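Local coordinates for protein extracellular ligand-binding receptor (Verminephrobacter eiseniae, PDB 4M88) that probably captures an amino acid outside the cell membrane for an ABC transporter, as a binding protein of the leucine-binding protein family, at residues K29-L32 with A33-N36; A272-K275 with E276-Q280; Q282-T285 with E286-E290; A317-S320 with T321-E324. All blocks are in the same frame, centred on the assembly; numbering follows the deposited sequence.

In the fold
Contacts 1, 2 and 3 lie on the same side of the chain's centre, on or at the ends of three helices that pack together: 18-37, 265-277 and 286-303. Contacts 1 and 2 have centres about 10 Å apart and touch directly, Ala30 CB lying 3.6 Å from Met274 SE. Contact 3 centres about 11 Å from contact 2 and meets it through Lys275 NZ and Tyr284 OH, 2.8 Å apart, a probable hydrogen bond, and through the side chains of Met274 and Gln288. Contact 4, on helix 312-321, centres about 22 Å from contact 1 and touches none of the others. The glycerol of contact 3, probably from the crystallisation liquor, is hydrogen-bonded to Glu286 and also to Ala235 N, Ala236 N and Asn260 ND2.

Contact 1: K29-L32 with A33-N36; sequences KAYL and AQAN
Tyr31 and Ala35, one helical turn apart, meet by a CH-pi contact: the methyl CB of Ala35 lies over a face of the phenol ring, 4.1 Å from its centroid and 26° off the ring normal. The closest approach is at the hydroxyl end, where Tyr31 CZ is 3.8 Å from Ala35 CB. The ring reaches this methyl because CG stands anti to the backbone N (chi1 173°), which swings the side chain along the helix toward its C-terminal end. Gln34 runs across Tyr31 at about a right angle, its amide plane 87° from the ring plane, and OE1 comes obliquely to 4.1 Å from Tyr31 CD1. That amide is held from outside: OE1 bonds to the hydroxyl of Tyr292 and NE2 to the carbonyl of Glu269. In the backbone, the bond from Ala35 N to Tyr31 O measures 2.7 Å and the one from Asn36 N to Leu32 O 2.8 Å. The Asn36 amide turns to strand 45-52, where OD1 accepts from Leu46 N, and Leu32 packs on Leu46 and Leu48. Successive i to i+4 bonds define an alpha-helix, here the crossover helix of the beta-alpha-beta unit formed by strand 4-11, helix 18-37 and strand 45-52.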
loop_
_atom_site.group_PDB
_atom_site.type_symbol
_atom_site.label_atom_id
_atom_site.label_comp_id
_atom_site.label_asym_id
_atom_site.label_seq_id
_atom_site.Cartn_x
_atom_site.Cartn_y
_atom_site.Cartn_z
ATOM N N LYS A 29 -10.874 -11.528 -0.538
ATOM C CA LYS A 29 -11.805 -12.625 -0.785
ATOM C C LYS A 29 -11.080 -13.930 -1.035
ATOM O O LYS A 29 -11.537 -14.995 -0.604
ATOM C CB LYS A 29 -12.684 -12.311 -1.992
ATOM C CG LYS A 29 -13.699 -11.231 -1.740
ATOM C CD LYS A 29 -14.423 -10.927 -3.032
ATOM C CE LYS A 29 -15.675 -10.123 -2.777
ATOM N NZ LYS A 29 -16.216 -9.535 -4.027
ATOM N N ALA A 30 -9.960 -13.849 -1.750
ATOM C CA ALA A 30 -9.140 -15.020 -2.024
ATOM C C ALA A 30 -8.681 -15.659 -0.714
ATOM O O ALA A 30 -8.777 -16.877 -0.558
ATOM C CB ALA A 30 -7.949 -14.665 -2.906
ATOM N N TYR A 31 -8.210 -14.857 0.235
ATOM C CA TYR A 31 -7.822 -15.434 1.523
ATOM C C TYR A 31 -9.019 -16.034 2.265
ATOM O O TYR A 31 -8.946 -17.173 2.761
ATOM C CB TYR A 31 -7.110 -14.442 2.443
ATOM C CG TYR A 31 -6.912 -15.075 3.804
ATOM C CD1 TYR A 31 -5.971 -16.084 3.984
ATOM C CD2 TYR A 31 -7.712 -14.719 4.888
ATOM C CE1 TYR A 31 -5.810 -16.704 5.219
ATOM C CE2 TYR A 31 -7.562 -15.339 6.126
ATOM C CZ TYR A 31 -6.610 -16.325 6.282
ATOM O OH TYR A 31 -6.442 -16.932 7.511
ATOM N N LEU A 32 -10.104 -15.267 2.367
ATOM C CA LEU A 32 -11.293 -15.731 3.090
ATOM C C LEU A 32 -11.835 -17.049 2.552
ATOM O O LEU A 32 -12.246 -17.916 3.324
ATOM C CB LEU A 32 -12.385 -14.661 3.092
ATOM C CG LEU A 32 -11.985 -13.382 3.831
ATOM C CD1 LEU A 32 -13.185 -12.461 3.946
ATOM C CD2 LEU A 32 -11.391 -13.680 5.200
ATOM N N ALA A 33 -11.841 -17.213 1.231
ATOM C CA ALA A 33 -12.275 -18.468 0.639
ATOM C C ALA A 33 -11.344 -19.620 1.017
ATOM O O ALA A 33 -11.795 -20.740 1.289
ATOM C CB ALA A 33 -12.391 -18.334 -0.897
ATOM N N GLN A 34 -10.045 -19.346 1.016
ATOM C CA GLN A 34 -9.030 -20.316 1.393
ATOM C C GLN A 34 -9.239 -20.657 2.871
ATOM O O GLN A 34 -9.270 -21.831 3.257
ATOM C CB GLN A 34 -7.638 -19.711 1.135
ATOM C CG GLN A 34 -6.465 -20.691 1.097
ATOM C CD GLN A 34 -5.119 -20.022 0.757
ATOM O OE1 GLN A 34 -4.705 -19.060 1.406
ATOM N NE2 GLN A 34 -4.425 -20.552 -0.256
ATOM N N ALA A 35 -9.423 -19.626 3.692
ATOM C CA ALA A 35 -9.650 -19.819 5.127
ATOM C C ALA A 35 -10.905 -20.644 5.393
ATOM O O ALA A 35 -10.901 -21.525 6.257
ATOM C CB ALA A 35 -9.734 -18.477 5.842
ATOM N N ASN A 36 -11.977 -20.369 4.654
ATOM C CA ASN A 36 -13.222 -21.125 4.840
ATOM C C ASN A 36 -13.142 -22.567 4.352
ATOM O O ASN A 36 -13.757 -23.460 4.940
ATOM C CB ASN A 36 -14.415 -20.398 4.222
ATOM C CG ASN A 36 -14.800 -19.147 5.003
ATOM O OD1 ASN A 36 -14.555 -19.053 6.209
ATOM N ND2 ASN A 36 -15.379 -18.174 4.315
#

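Contact 2: A272-K275 with E276-Q280; sequences AAMK and EAFPQ
Met274, a selenomethionine, and Phe278 meet where helix 265-277 ends. The terminal methyl CE approaches the ring at CD2, at 4.0 Å, and SE stands 4.1 Å from the same ring carbon. With SE 5.3 Å from the ring centroid and 71° off its normal, this is an oblique Met-aromatic contact. Two bends in the side chain, chi2 -65° and chi3 -70°, curl its end back toward the ring instead of letting it run straight out from the helix.

The backbone fixes the spacing of the pair. Phe278 N donates to Met274 O over 2.7 Å, although Phe278 is itself the first residue to depart from helical backbone angles. In the turn before it, Ala277 N bonds to Ala273 O and Glu276 N to Ala272 O. Pro279 N lies 3.3 Å from Lys275 O but has no hydrogen to share, so the i to i+4 series stops here. Beside the last turn, Glu276 lays its CG 3.1 Å from Ala272 O, its chain extended along the helix surface. The ammonium of Lys275 is directed to Tyr284 OH, linking this turn to the following loop.

Outside this turn, Ala273 and Met274 pack against Ala30 of helix 18-37, while Phe278 rests on Gln26 of that helix. Met274 also touches Met281 and Tyr284 in the loop and Gln288 on helix 286-303, so the C-terminal turn of helix 265-277 is packed against both helix 18-37 and helix 286-303.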
loop_
_atom_site.group_PDB
_atom_site.type_symbol
_atom_site.label_atom_id
_atom_site.label_comp_id
_atom_site.label_asym_id
_atom_site.label_seq_id
_atom_site.Cartn_x
_atom_site.Cartn_y
_atom_site.Cartn_z
ATOM N N ALA A 272 -2.155 -19.782 -5.115
ATOM C CA ALA A 272 -3.142 -20.855 -5.047
ATOM C C ALA A 272 -4.526 -20.307 -4.699
ATOM O O ALA A 272 -5.538 -20.754 -5.245
ATOM C CB ALA A 272 -2.715 -21.908 -4.042
ATOM N N ALA A 273 -4.565 -19.342 -3.789
ATOM C CA ALA A 273 -5.828 -18.737 -3.379
ATOM C C ALA A 273 -6.448 -17.973 -4.544
ATOM O O ALA A 273 -7.659 -18.029 -4.760
ATOM C CB ALA A 273 -5.624 -17.834 -2.155
HETATM N N MSE A 274 -5.615 -17.261 -5.298
HETATM C CA MSE A 274 -6.096 -16.525 -6.466
HETATM C C MSE A 274 -6.620 -17.437 -7.586
HETATM O O MSE A 274 -7.637 -17.113 -8.209
HETATM C CB MSE A 274 -5.016 -15.565 -6.991
HETATM C CG MSE A 274 -4.659 -14.434 -6.028
HETATM SE SE MSE A 274 -6.182 -13.212 -5.742
HETATM C CE MSE A 274 -6.240 -12.376 -7.487
ATOM N N LYS A 275 -5.964 -18.575 -7.842
ATOM C CA LYS A 275 -6.437 -19.477 -8.908
ATOM C C LYS A 275 -7.819 -20.005 -8.566
ATOM O O LYS A 275 -8.681 -20.143 -9.435
ATOM C CB LYS A 275 -5.565 -20.724 -9.105
ATOM C CG LYS A 275 -4.093 -20.615 -8.876
ATOM C CD LYS A 275 -3.417 -19.709 -9.878
ATOM C CE LYS A 275 -1.909 -19.666 -9.641
ATOM N NZ LYS A 275 -1.283 -18.501 -10.318
ATOM N N GLU A 276 -8.000 -20.350 -7.296
ATOM C CA GLU A 276 -9.262 -20.906 -6.828
ATOM C C GLU A 276 -10.406 -19.892 -6.947
ATOM O O GLU A 276 -11.483 -20.211 -7.452
ATOM C CB GLU A 276 -9.120 -21.384 -5.379
ATOM C CG GLU A 276 -8.130 -22.533 -5.193
ATOM C CD GLU A 276 -8.002 -22.987 -3.739
ATOM O OE1 GLU A 276 -7.992 -22.121 -2.831
ATOM O OE2 GLU A 276 -7.910 -24.216 -3.506
ATOM N N ALA A 277 -10.152 -18.668 -6.492
ATOM C CA ALA A 277 -11.184 -17.640 -6.416
ATOM C C ALA A 277 -11.393 -16.914 -7.746
ATOM O O ALA A 277 -12.515 -16.551 -8.092
ATOM C CB ALA A 277 -10.839 -16.638 -5.307
ATOM N N PHE A 278 -10.306 -16.691 -8.479
ATOM C CA PHE A 278 -10.370 -15.931 -9.728
ATOM C C PHE A 278 -9.570 -16.612 -10.827
ATOM O O PHE A 278 -8.531 -16.096 -11.243
ATOM C CB PHE A 278 -9.852 -14.506 -9.500
ATOM C CG PHE A 278 -10.566 -13.782 -8.400
ATOM C CD1 PHE A 278 -11.814 -13.211 -8.625
ATOM C CD2 PHE A 278 -10.004 -13.699 -7.131
ATOM C CE1 PHE A 278 -12.487 -12.557 -7.611
ATOM C CE2 PHE A 278 -10.672 -13.051 -6.111
ATOM C CZ PHE A 278 -11.910 -12.476 -6.347
ATOM N N PRO A 279 -10.052 -17.772 -11.306
ATOM C CA PRO A 279 -9.283 -18.601 -12.243
ATOM C C PRO A 279 -8.970 -17.944 -13.590
ATOM O O PRO A 279 -8.006 -18.359 -14.233
ATOM C CB PRO A 279 -10.175 -19.832 -12.445
ATOM C CG PRO A 279 -11.540 -19.403 -12.046
ATOM C CD PRO A 279 -11.333 -18.404 -10.943
ATOM N N GLN A 280 -9.747 -16.949 -14.011
ATOM C CA GLN A 280 -9.471 -16.297 -15.292
ATOM C C GLN A 280 -8.205 -15.463 -15.242
ATOM O O GLN A 280 -7.617 -15.146 -16.277
ATOM C CB GLN A 280 -10.634 -15.405 -15.736
ATOM C CG GLN A 280 -11.988 -16.085 -15.766
ATOM C CD GLN A 280 -11.967 -17.425 -16.477
ATOM O OE1 GLN A 280 -11.245 -17.621 -17.459
ATOM N NE2 GLN A 280 -12.768 -18.362 -15.980
#

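Contact 3: Q282-T285 with E286-E290; sequences QEYT and EFQLE. With GOL (glycerol), chain D.
A capping box starts helix 286-303: Thr285, at the N-cap, and Gln288, three residues later, exchange hydrogen bonds. The hydroxyl OG1 of Thr285 accepts from Gln288 N over 3.2 Å, with a nearly straight N-H...O angle of 166°. In return Thr285 N donates to the side-chain carbonyl Gln288 OE1 at 2.9 Å, approaching from above the amide's carbonyl plane, 49° out of it. The threonine hydroxyl sits between its backbone N and carbonyl carbon (chi1 73°), a placement that turns it over the first helical turn toward the N-H of Gln288. The Gln288 chain extends back past this hydroxyl, bringing OE1 to the backbone N of the same threonine. Gln288 OE1 also lies at the edge of the Tyr284 ring, near its plane, 3.6 Å from Tyr284 CD1. Gln288 NE2 bonds to Gln26 OE1, giving the amide a second anchor. Leu289 N continues the helical pattern with a bond to Thr285 O.

Glu286 OE2 accepts from O2 of a glycerol molecule at 2.6 Å, whereas the bond from glycerol O3 to Glu283 OE2 is weak, at 3.5 Å. Glu286 OE2 is also bonded to Gln254.

Tyr284 meets Phe270 of helix 265-277 edge-to-face, and Leu289 touches the same phenylalanine. Phe287 instead packs on Asp20 of helix 18-37, so this N-terminal turn packs against both helices.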
loop_
_atom_site.group_PDB
_atom_site.type_symbol
_atom_site.label_atom_id
_atom_site.label_comp_id
_atom_site.label_asym_id
_atom_site.label_seq_id
_atom_site.Cartn_x
_atom_site.Cartn_y
_atom_site.Cartn_z
ATOM N N GLN A 282 -4.564 -14.140 -15.073
ATOM C CA GLN A 282 -3.337 -14.716 -15.602
ATOM C C GLN A 282 -2.117 -14.146 -14.894
ATOM O O GLN A 282 -1.045 -14.747 -14.908
ATOM C CB GLN A 282 -3.232 -14.440 -17.104
ATOM C CG GLN A 282 -4.372 -15.010 -17.931
ATOM C CD GLN A 282 -4.130 -16.450 -18.325
ATOM O OE1 GLN A 282 -2.987 -16.863 -18.528
ATOM N NE2 GLN A 282 -5.206 -17.227 -18.435
ATOM N N GLU A 283 -2.292 -12.980 -14.282
ATOM C CA GLU A 283 -1.189 -12.251 -13.674
ATOM C C GLU A 283 -1.736 -11.521 -12.452
ATOM O O GLU A 283 -2.902 -11.127 -12.460
ATOM C CB GLU A 283 -0.636 -11.241 -14.681
ATOM C CG GLU A 283 0.745 -10.711 -14.369
ATOM C CD GLU A 283 1.257 -9.773 -15.451
ATOM O OE1 GLU A 283 1.177 -10.138 -16.646
ATOM O OE2 GLU A 283 1.729 -8.670 -15.103
ATOM N N TYR A 284 -0.918 -11.345 -11.412
ATOM C CA TYR A 284 -1.394 -10.715 -10.169
ATOM C C TYR A 284 -0.750 -9.365 -9.890
ATOM O O TYR A 284 0.271 -9.026 -10.483
ATOM C CB TYR A 284 -1.183 -11.648 -8.980
ATOM C CG TYR A 284 -1.798 -12.996 -9.234
ATOM C CD1 TYR A 284 -3.112 -13.102 -9.669
ATOM C CD2 TYR A 284 -1.054 -14.155 -9.098
ATOM C CE1 TYR A 284 -3.680 -14.334 -9.940
ATOM C CE2 TYR A 284 -1.605 -15.387 -9.361
ATOM C CZ TYR A 284 -2.918 -15.471 -9.784
ATOM O OH TYR A 284 -3.471 -16.703 -10.048
ATOM N N THR A 285 -1.358 -8.591 -8.989
ATOM C CA THR A 285 -0.818 -7.285 -8.612
ATOM C C THR A 285 -0.456 -7.219 -7.128
ATOM O O THR A 285 -0.867 -8.072 -6.326
ATOM C CB THR A 285 -1.812 -6.147 -8.881
ATOM O OG1 THR A 285 -2.876 -6.203 -7.921
ATOM C CG2 THR A 285 -2.385 -6.258 -10.273
ATOM N N GLU A 286 0.291 -6.177 -6.774
ATOM C CA GLU A 286 0.689 -5.929 -5.397
ATOM C C GLU A 286 -0.522 -5.635 -4.505
ATOM O O GLU A 286 -0.530 -5.976 -3.325
ATOM C CB GLU A 286 1.671 -4.754 -5.355
ATOM C CG GLU A 286 3.013 -5.025 -6.062
ATOM C CD GLU A 286 2.965 -4.818 -7.573
ATOM O OE1 GLU A 286 1.862 -4.614 -8.132
ATOM O OE2 GLU A 286 4.049 -4.849 -8.200
ATOM N N PHE A 287 -1.551 -5.007 -5.060
ATOM C CA PHE A 287 -2.747 -4.745 -4.257
ATOM C C PHE A 287 -3.524 -6.016 -3.921
ATOM O O PHE A 287 -4.075 -6.135 -2.830
ATOM C CB PHE A 287 -3.649 -3.709 -4.918
ATOM C CG PHE A 287 -3.149 -2.303 -4.747
ATOM C CD1 PHE A 287 -2.722 -1.862 -3.497
ATOM C CD2 PHE A 287 -3.051 -1.449 -5.829
ATOM C CE1 PHE A 287 -2.226 -0.569 -3.327
ATOM C CE2 PHE A 287 -2.565 -0.157 -5.668
ATOM C CZ PHE A 287 -2.154 0.282 -4.413
ATOM N N GLN A 288 -3.576 -6.962 -4.850
ATOM C CA GLN A 288 -4.168 -8.264 -4.534
ATOM C C GLN A 288 -3.397 -8.925 -3.398
ATOM O O GLN A 288 -3.987 -9.455 -2.467
ATOM C CB GLN A 288 -4.179 -9.166 -5.772
ATOM C CG GLN A 288 -5.193 -8.684 -6.806
ATOM C CD GLN A 288 -5.003 -9.297 -8.162
ATOM O OE1 GLN A 288 -3.951 -9.857 -8.454
ATOM N NE2 GLN A 288 -6.026 -9.189 -9.014
ATOM N N LEU A 289 -2.074 -8.890 -3.469
ATOM C CA LEU A 289 -1.271 -9.533 -2.434
ATOM C C LEU A 289 -1.426 -8.810 -1.106
ATOM O O LEU A 289 -1.481 -9.441 -0.057
ATOM C CB LEU A 289 0.203 -9.627 -2.853
ATOM C CG LEU A 289 1.152 -10.218 -1.810
ATOM C CD1 LEU A 289 0.697 -11.605 -1.389
ATOM C CD2 LEU A 289 2.558 -10.294 -2.387
ATOM N N GLU A 290 -1.518 -7.483 -1.152
ATOM C CA GLU A 290 -1.714 -6.692 0.061
ATOM C C GLU A 290 -3.036 -7.038 0.728
ATOM O O GLU A 290 -3.110 -7.138 1.956
ATOM C CB GLU A 290 -1.680 -5.193 -0.262
ATOM C CG GLU A 290 -1.754 -4.306 0.970
ATOM C CD GLU A 290 -1.054 -2.965 0.778
ATOM O OE1 GLU A 290 -0.747 -2.591 -0.385
ATOM O OE2 GLU A 290 -0.794 -2.287 1.797
HETATM C C1 GOL D . 5.158 -7.303 -10.197
HETATM O O1 GOL D . 5.066 -8.682 -10.476
HETATM C C2 GOL D . 4.007 -6.542 -10.860
HETATM O O2 GOL D . 4.289 -5.161 -10.737
HETATM C C3 GOL D . 3.887 -6.916 -12.341
HETATM O O3 GOL D . 2.832 -6.187 -12.946
#

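Contact 4: A317-S320 with T321-E324; sequences ATLS and TMGE
Two first torsions near +60° shape the end of helix 312-321, each placing a side-chain branch between the backbone N and the carbonyl carbon: OG1 in Thr321 (chi1 64°) and CG in Met322, a selenomethionine (chi1 65°). In Thr321 this folds the hydroxyl back on the preceding turn, where OG1 donates to Ala317 O over 2.7 Å. In Met322 it carries the otherwise extended chain beside Leu319; the two side chains lie alongside each other, pointing the same way, with Met322 CE 3.9 Å from Leu319 CD2. Thr318 instead crosses Met322 at about a right angle, its CG2 methyl 4.1 Å from SE.

Thr318 O is gripped twice. Met322 N arrives nearly end-on to the carbonyl at 2.9 Å, though the bond is bent at its hydrogen (131°), while Thr321 N, at 3.1 Å, stands above the carbonyl plane. A water bridges the next carbonyl, Leu319 O, to Gly323 O, donating to both, at 2.7 Å from the former. Leu319, Thr318 and Met322 all pack on Ala301 of helix 286-303, and Leu319 also touches Phe119. The arrangement is a helix C-terminus ending at glycine: Gly323, with positive phi, turns the chain out of the helix and toward strand 325-327.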
loop_
_atom_site.group_PDB
_atom_site.type_symbol
_atom_site.label_atom_id
_atom_site.label_comp_id
_atom_site.label_asym_id
_atom_site.label_seq_id
_atom_site.Cartn_x
_atom_site.Cartn_y
_atom_site.Cartn_z
ATOM N N ALA A 317 -5.829 -7.766 21.336
ATOM C CA ALA A 317 -4.978 -8.298 22.392
ATOM C C ALA A 317 -3.961 -9.242 21.773
ATOM O O ALA A 317 -2.787 -9.236 22.145
ATOM C CB ALA A 317 -5.825 -9.035 23.446
ATOM N N THR A 318 -4.411 -10.049 20.818
ATOM C CA THR A 318 -3.530 -11.052 20.222
ATOM C C THR A 318 -2.484 -10.441 19.284
ATOM O O THR A 318 -1.311 -10.774 19.380
ATOM C CB THR A 318 -4.337 -12.129 19.488
ATOM O OG1 THR A 318 -5.163 -12.816 20.442
ATOM C CG2 THR A 318 -3.406 -13.117 18.818
ATOM N N LEU A 319 -2.926 -9.549 18.379
ATOM C CA LEU A 319 -1.998 -8.850 17.490
ATOM C C LEU A 319 -0.828 -8.252 18.272
ATOM O O LEU A 319 0.333 -8.399 17.888
ATOM C CB LEU A 319 -2.722 -7.741 16.721
ATOM C CG LEU A 319 -3.717 -8.206 15.648
ATOM C CD1 LEU A 319 -4.515 -7.030 15.121
ATOM C CD2 LEU A 319 -2.992 -8.901 14.512
ATOM N N SER A 320 -1.114 -7.627 19.409
ATOM C CA SER A 320 -0.103 -6.904 20.165
ATOM C C SER A 320 0.764 -7.773 21.061
ATOM O O SER A 320 1.782 -7.302 21.556
ATOM C CB SER A 320 -0.753 -5.802 21.010
ATOM O OG SER A 320 -1.360 -4.830 20.184
ATOM N N THR A 321 0.372 -9.027 21.285
ATOM C CA THR A 321 1.093 -9.865 22.238
ATOM C C THR A 321 1.599 -11.195 21.680
ATOM O O THR A 321 2.278 -11.933 22.390
ATOM C CB THR A 321 0.254 -10.142 23.523
ATOM O OG1 THR A 321 -0.926 -10.888 23.191
ATOM C CG2 THR A 321 -0.154 -8.842 24.189
HETATM N N MSE A 322 1.280 -11.501 20.426
HETATM C CA MSE A 322 1.687 -12.786 19.845
HETATM C C MSE A 322 3.157 -12.811 19.438
HETATM O O MSE A 322 3.699 -13.869 19.119
HETATM C CB MSE A 322 0.813 -13.151 18.640
HETATM C CG MSE A 322 0.943 -12.208 17.459
HETATM SE SE MSE A 322 -0.419 -12.531 16.060
HETATM C CE MSE A 322 0.160 -11.109 14.854
ATOM N N GLY A 323 3.796 -11.647 19.437
ATOM C CA GLY A 323 5.190 -11.562 19.039
ATOM C C GLY A 323 5.334 -11.709 17.537
ATOM O O GLY A 323 4.379 -11.488 16.781
ATOM N N GLU A 324 6.528 -12.090 17.095
ATOM C CA GLU A 324 6.782 -12.239 15.666
ATOM C C GLU A 324 6.086 -13.463 15.093
ATOM O O GLU A 324 6.238 -14.574 15.605
ATOM C CB GLU A 324 8.281 -12.368 15.390
ATOM C CG GLU A 324 9.012 -11.054 15.220
ATOM C CD GLU A 324 10.276 -11.186 14.394
ATOM O OE1 GLU A 324 10.313 -12.056 13.496
ATOM O OE2 GLU A 324 11.225 -10.414 14.648
HETATM O O HOH W 1 2.822 -9.215 17.169
#